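Local structure of Myo-inositol 2-dehydrogenase (Lactobacillus plantarum WCFS1, 3CEA) at residues 292-295 and 296-299. The protein probably oxidises myo-inositol at its 2-hydroxyl with NAD as cofactor, as a Rossmann-fold oxidoreductase of the GFO/IDH/MocA family. Numbering follows the deposited sequence.
Sequences ERFD and TAFT
The Phe298 ring packs on the backbone carbonyl and CB of Phe294, not on its ring: Phe298 CD2 lies 3.2 Å from Phe294 O and CE2 3.8 Å from Phe294 CB, with the carbonyl oblique to the ring. One face of the Phe294 ring carries Arg293 CG toward its rim, while the Arg293 guanidinium has Phe294 CE1 over its centre, 3.6 Å above the plane. Ala297 CB lies oblique to the Phe294 ring and 4.3 Å from Phe294 CB. Phe298 holds CG anti to its carbonyl carbon and beside its backbone N (chi1 -79°), which brings the ring back onto Phe294 O.

The same turn holds the first helical bonds. Phe298 N donates to Phe294 O at 2.8 Å, and Thr299 N reaches Asp295 O at 3.1 Å. A water gives a proton to Asp295 OD2 and lies 2.7 Å from Thr299 OG1, bridging the two side chains, while Asp295 OD1 is held by His26 and Arg22.

The segments illustrate a helix-to-helix junction: Phe294 leaves helix 290-293 and occupies the N-cap position of helix 295-311. The first turn of that helix presents Phe298, which also touches Leu19 and Met131 and meets the His23 ring nearly perpendicular, to the bound NAD, about 4 Å from the Phe298 side chain, in a family whose cofactor-binding fold is the Rossmann fold.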
loop_
_atom_site.group_PDB
_atom_site.type_symbol
_atom_site.label_atom_id
_atom_site.label_comp_id
_atom_site.label_asym_id
_atom_site.label_seq_id
_atom_site.Cartn_x
_atom_site.Cartn_y
_atom_site.Cartn_z
ATOM N N GLU A 292 -7.371 20.854 -1.552
ATOM C CA GLU A 292 -6.928 20.107 -0.376
ATOM C C GLU A 292 -5.583 19.424 -0.617
ATOM O O GLU A 292 -4.735 19.378 0.277
ATOM C CB GLU A 292 -7.983 19.082 0.052
ATOM C CG GLU A 292 -9.229 19.706 0.674
ATOM C CD GLU A 292 -8.940 20.471 1.959
ATOM O OE1 GLU A 292 -8.714 19.822 3.003
ATOM O OE2 GLU A 292 -8.951 21.720 1.925
ATOM N N ARG A 293 -5.402 18.904 -1.830
ATOM C CA ARG A 293 -4.166 18.236 -2.234
ATOM C C ARG A 293 -2.977 19.198 -2.266
ATOM O O ARG A 293 -1.885 18.862 -1.799
ATOM C CB ARG A 293 -4.363 17.554 -3.599
ATOM C CG ARG A 293 -3.091 17.083 -4.316
ATOM C CD ARG A 293 -2.350 15.986 -3.564
ATOM N NE ARG A 293 -1.119 15.601 -4.248
ATOM C CZ ARG A 293 0.085 16.120 -4.002
ATOM N NH1 ARG A 293 0.245 17.060 -3.075
ATOM N NH2 ARG A 293 1.136 15.691 -4.688
ATOM N N PHE A 294 -3.200 20.396 -2.800
ATOM C CA PHE A 294 -2.115 21.336 -3.052
ATOM C C PHE A 294 -2.120 22.585 -2.168
ATOM O O PHE A 294 -1.430 23.567 -2.473
ATOM C CB PHE A 294 -2.087 21.709 -4.537
ATOM C CG PHE A 294 -1.681 20.574 -5.434
ATOM C CD1 PHE A 294 -0.384 20.068 -5.391
ATOM C CD2 PHE A 294 -2.592 20.007 -6.317
ATOM C CE1 PHE A 294 0.002 19.013 -6.216
ATOM C CE2 PHE A 294 -2.214 18.957 -7.151
ATOM C CZ PHE A 294 -0.913 18.460 -7.097
ATOM N N ASP A 295 -2.875 22.532 -1.070
ATOM C CA ASP A 295 -3.002 23.655 -0.131
ATOM C C ASP A 295 -1.661 24.302 0.241
ATOM O O ASP A 295 -1.513 25.521 0.143
ATOM C CB ASP A 295 -3.751 23.218 1.131
ATOM C CG ASP A 295 -4.050 24.378 2.064
ATOM O OD1 ASP A 295 -4.910 25.222 1.719
ATOM O OD2 ASP A 295 -3.427 24.440 3.147
ATOM N N THR A 296 -0.696 23.483 0.663
ATOM C CA THR A 296 0.638 23.971 1.044
ATOM C C THR A 296 1.382 24.593 -0.144
ATOM O O THR A 296 1.977 25.666 -0.012
ATOM C CB THR A 296 1.498 22.855 1.683
ATOM O OG1 THR A 296 0.746 22.185 2.702
ATOM C CG2 THR A 296 2.769 23.431 2.299
ATOM N N ALA A 297 1.337 23.923 -1.297
ATOM C CA ALA A 297 1.963 24.426 -2.523
ATOM C C ALA A 297 1.403 25.788 -2.936
ATOM O O ALA A 297 2.156 26.663 -3.363
ATOM C CB ALA A 297 1.815 23.418 -3.656
ATOM N N PHE A 298 0.085 25.955 -2.806
ATOM C CA PHE A 298 -0.580 27.237 -3.059
ATOM C C PHE A 298 -0.086 28.323 -2.112
ATOM O O PHE A 298 0.111 29.466 -2.520
ATOM C CB PHE A 298 -2.094 27.105 -2.908
ATOM C CG PHE A 298 -2.779 26.480 -4.092
ATOM C CD1 PHE A 298 -2.622 27.011 -5.372
ATOM C CD2 PHE A 298 -3.617 25.381 -3.920
ATOM C CE1 PHE A 298 -3.269 26.442 -6.464
ATOM C CE2 PHE A 298 -4.273 24.803 -5.008
ATOM C CZ PHE A 298 -4.098 25.334 -6.283
ATOM N N THR A 299 0.095 27.964 -0.843
ATOM C CA THR A 299 0.605 28.892 0.155
ATOM C C THR A 299 2.057 29.247 -0.161
ATOM O O THR A 299 2.407 30.425 -0.235
ATOM C CB THR A 299 0.468 28.312 1.581
ATOM O OG1 THR A 299 -0.918 28.101 1.871
ATOM C CG2 THR A 299 1.047 29.259 2.626
HETATM O O HOH W 1 -1.092 26.201 3.808
#